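Local coordinates for protein probable transcriptional regulator (PDB 2ESN) that is a probable transcriptional regulator of the LysR family, expected to bind DNA through a helix-turn-helix domain and a small effector through its substrate-binding domain, at residues Phe113-Pro118 and His171-Asp176; Met120-His125 and Lys302-Ser307. One frame throughout, in Å; residues are numbered along the deposited sequence.

Contact 1: residues Phe113-Pro118 and His171-Asp176; sequences FALLPP and HDWFAD
D176 OD2 is hydrogen-bonded both to Y278 OH and to the backbone N of H255, which anchors the D176 side chain at the end of a strand segment whose W173 meets A114 and L115. This is helix-on-sheet packing in the LysR substrate-binding domain, an alpha/beta fold of the periplasmic-binding-protein type: one turn of helix 109-126 rests against strand 168-183. No hydrogen bond joins the two segments, so the evidence for the fit is apolar geometry.

L115 lies over one face of the indole. Its CG is 4.2 Å from the centroid of the W173 six-membered ring and 19° off the ring normal, a CH-pi contact, and the two side chains cross at about a right angle. The tightest approach is L115 CB to W173 CH2, 3.5 Å. A114 comes in obliquely instead, with its CB 3.9 Å from W173 CH2. The indole reaches the helix with CG set between the backbone N and the carbonyl carbon (chi1 59°), while H171 O lies in the indole plane, at its edge.

L280 touches both A114 and W173, and L301 touches both L115 and W173, so strand 278-285 and helix 293-303 each span the junction. The benzo rim comes close enough to meet the helix backbone itself: W173 CH2 stands 3.7 Å from L115 N, and W173 CZ3 stands 3.8 Å from L115 CA.

Contact 2: residues Met120-His125 and Lys302-Ser307; sequences MNRLQH and KGLDIS
R122 lays one face of its guanidinium over the methyl CD1 of L304, which stands 3.7 Å from the group's plane and is displaced toward the rim. NH2 does the touching: it is 3.7 Å from L304 CD1 and equally far from L304 CA, whereas G303 C sits at the guanidinium edge, 4.3 Å from R122 NH2. The contact therefore joins helix 109-126 to the turn that follows helix 293-303 in the substrate-binding domain, with one methyl of L304 over the outer part of a guanidinium face.

The arginine gets there by leaving its backbone with CG anti to N (chi1 177°) and then bending at chi3 (-65°). Two polar links restrain the rotation of its flat end. NH1 is hydrogen-bonded to Q300 OE1 of helix 293-303. On the other terminal nitrogen, NH2, a water in the guanidinium plane accepts a bond of 3.2 Å from R122 NH2 and another of 3.2 Å from D305 N, bridging the helix to the turn without any direct hydrogen bond between the segments.

On the same helix, Q124 NE2 donates to the backbone O of N121 over 2.9 Å, at an N-H...O angle of 158°, and Q124 OE1 is hydrogen-bonded to D247 N of the second subunit.

Around the contact, L123 packs on W296, M297 and Q300 of helix 293-303, L304 continues onto L115 earlier in helix 109-126, and I306 extends to W173 and F174 of strand 168-183.

In the fold
Contacts 1 and 2 have centres about 9 Å apart and share helix 109-126. Their segments alternate along the chain: 113-118, 120-125, 171-176, then 302-307. They also touch directly. I306 CG1 is 3.6 Å from W173 O, and P118 CB packs against D305 O, so the last modelled residues run between the helix and strand 168-183. One helix is thus tied to a strand of the mixed sheet at one level and to the C-terminal turn at the next, all within the LysR substrate-binding domain. Both contacts also border the second subunit, where F113 meets F241 and M120 packs on L242 of that subunit, placing the shared helix at a subunit interface.

Contact 1: residues Phe113-Pro118 and His171-Asp176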
loop_
_atom_site.group_PDB
_atom_site.type_symbol
_atom_site.label_atom_id
_atom_site.label_comp_id
_atom_site.label_asym_id
_atom_site.label_seq_id
_atom_site.Cartn_x
_atom_site.Cartn_y
_atom_site.Cartn_z
ATOM N N PHE C 113 -4.779 -1.478 28.871
ATOM C CA PHE C 113 -4.796 -1.374 30.311
ATOM C C PHE C 113 -6.062 -1.899 30.944
ATOM O O PHE C 113 -5.988 -2.561 32.017
ATOM C CB PHE C 113 -4.538 0.100 30.741
ATOM C CG PHE C 113 -5.047 0.431 32.141
ATOM C CD1 PHE C 113 -4.277 0.188 33.267
ATOM C CD2 PHE C 113 -6.309 0.963 32.321
ATOM C CE1 PHE C 113 -4.773 0.526 34.539
ATOM C CE2 PHE C 113 -6.802 1.259 33.562
ATOM C CZ PHE C 113 -6.021 1.062 34.688
ATOM N N ALA C 114 -7.221 -1.588 30.362
ATOM C CA ALA C 114 -8.511 -1.932 30.994
ATOM C C ALA C 114 -8.839 -3.458 30.868
ATOM O O ALA C 114 -9.310 -4.099 31.821
ATOM C CB ALA C 114 -9.674 -1.020 30.495
ATOM N N LEU C 115 -8.535 -4.011 29.706
ATOM C CA LEU C 115 -8.820 -5.390 29.359
ATOM C C LEU C 115 -7.760 -6.397 29.797
ATOM O O LEU C 115 -8.090 -7.396 30.365
ATOM C CB LEU C 115 -8.973 -5.515 27.881
ATOM C CG LEU C 115 -9.777 -6.684 27.208
ATOM C CD1 LEU C 115 -9.067 -7.328 26.049
ATOM C CD2 LEU C 115 -10.681 -7.616 28.042
ATOM N N LEU C 116 -6.499 -6.163 29.508
ATOM C CA LEU C 116 -5.517 -7.249 29.666
ATOM C C LEU C 116 -5.304 -7.782 31.088
ATOM O O LEU C 116 -5.146 -9.007 31.238
ATOM C CB LEU C 116 -4.165 -6.866 29.046
ATOM C CG LEU C 116 -4.102 -6.805 27.500
ATOM C CD1 LEU C 116 -2.621 -6.662 26.996
ATOM C CD2 LEU C 116 -4.701 -8.001 26.900
ATOM N N PRO C 117 -5.204 -6.895 32.120
ATOM C CA PRO C 117 -4.982 -7.422 33.484
ATOM C C PRO C 117 -6.010 -8.454 33.935
ATOM O O PRO C 117 -5.595 -9.550 34.326
ATOM C CB PRO C 117 -4.977 -6.133 34.361
ATOM C CG PRO C 117 -4.263 -5.062 33.300
ATOM C CD PRO C 117 -5.115 -5.402 32.095
ATOM N N PRO C 118 -7.320 -8.129 33.885
ATOM C CA PRO C 118 -8.259 -9.158 34.308
ATOM C C PRO C 118 -8.440 -10.317 33.311
ATOM O O PRO C 118 -8.720 -11.448 33.730
ATOM C CB PRO C 118 -9.578 -8.393 34.515
ATOM C CG PRO C 118 -9.525 -7.204 33.565
ATOM C CD PRO C 118 -8.000 -6.858 33.504
ATOM N N HIS C 171 -19.732 -5.766 21.109
ATOM C CA HIS C 171 -20.227 -6.261 22.377
ATOM C C HIS C 171 -19.643 -5.434 23.495
ATOM O O HIS C 171 -18.407 -5.267 23.589
ATOM C CB HIS C 171 -19.888 -7.751 22.552
ATOM C CG HIS C 171 -20.714 -8.659 21.688
ATOM N ND1 HIS C 171 -20.310 -9.061 20.426
ATOM C CD2 HIS C 171 -21.923 -9.240 21.905
ATOM C CE1 HIS C 171 -21.233 -9.858 19.909
ATOM N NE2 HIS C 171 -22.219 -9.984 20.787
ATOM N N ASP C 172 -20.512 -4.948 24.371
ATOM C CA ASP C 172 -20.073 -4.098 25.478
ATOM C C ASP C 172 -19.364 -4.871 26.562
ATOM O O ASP C 172 -19.805 -5.981 26.930
ATOM C CB ASP C 172 -21.262 -3.341 26.024
ATOM C CG ASP C 172 -21.908 -2.488 24.966
ATOM O OD1 ASP C 172 -21.218 -2.061 24.005
ATOM O OD2 ASP C 172 -23.120 -2.261 25.088
ATOM N N TRP C 173 -18.255 -4.323 27.058
ATOM C CA TRP C 173 -17.564 -4.980 28.202
ATOM C C TRP C 173 -17.242 -4.171 29.487
ATOM O O TRP C 173 -16.876 -4.759 30.525
ATOM C CB TRP C 173 -16.368 -5.812 27.717
ATOM C CG TRP C 173 -15.331 -5.031 26.975
ATOM C CD1 TRP C 173 -15.376 -4.690 25.662
ATOM C CD2 TRP C 173 -14.087 -4.486 27.503
ATOM N NE1 TRP C 173 -14.250 -3.960 25.340
ATOM C CE2 TRP C 173 -13.433 -3.850 26.441
ATOM C CE3 TRP C 173 -13.484 -4.473 28.779
ATOM C CZ2 TRP C 173 -12.160 -3.191 26.593
ATOM C CZ3 TRP C 173 -12.240 -3.837 28.943
ATOM C CH2 TRP C 173 -11.593 -3.188 27.850
ATOM N N PHE C 174 -17.389 -2.852 29.430
ATOM C CA PHE C 174 -17.083 -1.992 30.575
ATOM C C PHE C 174 -17.741 -0.630 30.439
ATOM O O PHE C 174 -17.455 0.109 29.476
ATOM C CB PHE C 174 -15.571 -1.768 30.662
ATOM C CG PHE C 174 -15.129 -1.035 31.910
ATOM C CD1 PHE C 174 -15.536 -1.466 33.178
ATOM C CD2 PHE C 174 -14.288 0.063 31.818
ATOM C CE1 PHE C 174 -15.115 -0.780 34.351
ATOM C CE2 PHE C 174 -13.849 0.728 32.954
ATOM C CZ PHE C 174 -14.262 0.316 34.243
ATOM N N ALA C 175 -18.613 -0.297 31.383
ATOM C CA ALA C 175 -19.155 1.089 31.474
ATOM C C ALA C 175 -18.323 1.895 32.496
ATOM O O ALA C 175 -18.046 1.399 33.557
ATOM C CB ALA C 175 -20.691 1.067 31.881
ATOM N N ASP C 176 -17.900 3.094 32.155
ATOM C CA ASP C 176 -17.158 3.970 33.092
ATOM C C ASP C 176 -17.508 5.449 32.779
ATOM O O ASP C 176 -18.271 5.736 31.853
ATOM C CB ASP C 176 -15.631 3.721 32.942
ATOM C CG ASP C 176 -14.751 4.320 34.079
ATOM O OD1 ASP C 176 -15.105 4.367 35.294
ATOM O OD2 ASP C 176 -13.614 4.648 33.723
#

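Contact 2: residues Met120-His125 and Lys302-Ser307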
loop_
_atom_site.group_PDB
_atom_site.type_symbol
_atom_site.label_atom_id
_atom_site.label_comp_id
_atom_site.label_asym_id
_atom_site.label_seq_id
_atom_site.Cartn_x
_atom_site.Cartn_y
_atom_site.Cartn_z
ATOM N N MET C 120 -6.127 -11.642 31.207
ATOM C CA MET C 120 -5.017 -12.548 31.323
ATOM C C MET C 120 -4.839 -13.160 32.721
ATOM O O MET C 120 -4.245 -14.215 32.876
ATOM C CB MET C 120 -3.760 -11.929 30.774
ATOM C CG MET C 120 -3.898 -11.468 29.235
ATOM S SD MET C 120 -4.451 -12.672 28.061
ATOM C CE MET C 120 -3.190 -13.799 28.133
ATOM N N ASN C 121 -5.372 -12.497 33.739
ATOM C CA ASN C 121 -5.424 -13.075 35.059
ATOM C C ASN C 121 -6.173 -14.427 35.000
ATOM O O ASN C 121 -5.778 -15.356 35.680
ATOM C CB ASN C 121 -6.175 -12.137 36.034
ATOM C CG ASN C 121 -6.230 -12.742 37.419
ATOM O OD1 ASN C 121 -5.184 -12.891 38.099
ATOM N ND2 ASN C 121 -7.334 -13.308 37.724
ATOM N N ARG C 122 -7.292 -14.465 34.264
ATOM C CA ARG C 122 -8.061 -15.659 34.064
ATOM C C ARG C 122 -7.358 -16.599 33.039
ATOM O O ARG C 122 -7.080 -17.772 33.328
ATOM C CB ARG C 122 -9.475 -15.287 33.566
ATOM C CG ARG C 122 -10.335 -16.520 33.257
ATOM C CD ARG C 122 -11.556 -16.158 32.391
ATOM N NE ARG C 122 -12.476 -15.281 33.120
ATOM C CZ ARG C 122 -13.610 -14.813 32.600
ATOM N NH1 ARG C 122 -13.932 -15.116 31.338
ATOM N NH2 ARG C 122 -14.397 -14.021 33.327
ATOM N N LEU C 123 -7.102 -16.088 31.828
ATOM C CA LEU C 123 -6.589 -16.932 30.712
ATOM C C LEU C 123 -5.288 -17.638 30.952
ATOM O O LEU C 123 -5.068 -18.785 30.436
ATOM C CB LEU C 123 -6.587 -16.171 29.371
ATOM C CG LEU C 123 -7.958 -15.668 28.857
ATOM C CD1 LEU C 123 -7.864 -15.235 27.355
ATOM C CD2 LEU C 123 -9.100 -16.662 29.018
ATOM N N GLN C 124 -4.398 -17.028 31.735
ATOM C CA GLN C 124 -3.175 -17.737 32.136
ATOM C C GLN C 124 -3.467 -19.137 32.777
ATOM O O GLN C 124 -2.650 -20.021 32.707
ATOM C CB GLN C 124 -2.278 -16.901 33.088
ATOM C CG GLN C 124 -2.899 -16.769 34.456
ATOM C CD GLN C 124 -2.164 -15.879 35.399
ATOM O OE1 GLN C 124 -0.957 -15.703 35.338
ATOM N NE2 GLN C 124 -2.938 -15.234 36.266
ATOM N N HIS C 125 -4.629 -19.303 33.386
ATOM C CA HIS C 125 -5.015 -20.555 34.053
ATOM C C HIS C 125 -5.893 -21.348 33.127
ATOM O O HIS C 125 -5.660 -22.511 32.939
ATOM C CB HIS C 125 -5.795 -20.286 35.385
ATOM C CG HIS C 125 -4.971 -19.595 36.440
ATOM N ND1 HIS C 125 -3.819 -20.149 36.956
ATOM C CD2 HIS C 125 -5.064 -18.352 36.975
ATOM C CE1 HIS C 125 -3.275 -19.305 37.829
ATOM N NE2 HIS C 125 -4.017 -18.209 37.854
ATOM N N LYS C 302 -17.686 -11.500 28.361
ATOM C CA LYS C 302 -19.072 -11.289 28.729
ATOM C C LYS C 302 -19.204 -11.094 30.201
ATOM O O LYS C 302 -19.586 -10.001 30.626
ATOM C CB LYS C 302 -20.041 -12.350 28.134
ATOM C CG LYS C 302 -20.754 -11.761 26.870
ATOM C CD LYS C 302 -21.226 -12.774 25.791
ATOM C CE LYS C 302 -21.748 -11.969 24.569
ATOM N NZ LYS C 302 -21.812 -12.671 23.194
ATOM N N GLY C 303 -18.826 -12.092 30.997
ATOM C CA GLY C 303 -18.910 -11.890 32.440
ATOM C C GLY C 303 -17.664 -11.277 33.082
ATOM O O GLY C 303 -17.662 -11.045 34.298
ATOM N N LEU C 304 -16.615 -11.014 32.283
ATOM C CA LEU C 304 -15.337 -10.488 32.817
ATOM C C LEU C 304 -15.406 -9.303 33.834
ATOM O O LEU C 304 -15.962 -8.266 33.520
ATOM C CB LEU C 304 -14.376 -10.153 31.660
ATOM C CG LEU C 304 -12.932 -9.875 32.090
ATOM C CD1 LEU C 304 -12.175 -11.100 32.721
ATOM C CD2 LEU C 304 -12.176 -9.307 30.932
ATOM N N ASP C 305 -14.815 -9.453 35.032
ATOM C CA ASP C 305 -14.750 -8.348 36.049
ATOM C C ASP C 305 -13.533 -7.440 35.802
ATOM O O ASP C 305 -12.360 -7.859 35.946
ATOM C CB ASP C 305 -14.771 -8.866 37.514
ATOM C CG ASP C 305 -14.408 -7.742 38.595
ATOM O OD1 ASP C 305 -14.795 -6.527 38.488
ATOM O OD2 ASP C 305 -13.744 -8.114 39.612
ATOM N N ILE C 306 -13.835 -6.196 35.434
ATOM C CA ILE C 306 -12.836 -5.247 34.984
ATOM C C ILE C 306 -12.351 -4.479 36.193
ATOM O O ILE C 306 -11.163 -4.178 36.315
ATOM C CB ILE C 306 -13.431 -4.269 33.892
ATOM C CG1 ILE C 306 -14.107 -5.060 32.777
ATOM C CG2 ILE C 306 -12.346 -3.290 33.300
ATOM C CD1 ILE C 306 -13.145 -6.044 32.040
ATOM N N SER C 307 -13.273 -4.213 37.113
ATOM C CA SER C 307 -13.082 -3.158 38.145
ATOM C C SER C 307 -11.965 -3.492 39.164
ATOM O O SER C 307 -11.220 -2.593 39.598
ATOM C CB SER C 307 -14.432 -2.825 38.835
ATOM O OG SER C 307 -15.492 -2.726 37.862
HETATM O O HOH W 1 -13.986 -12.411 36.072
#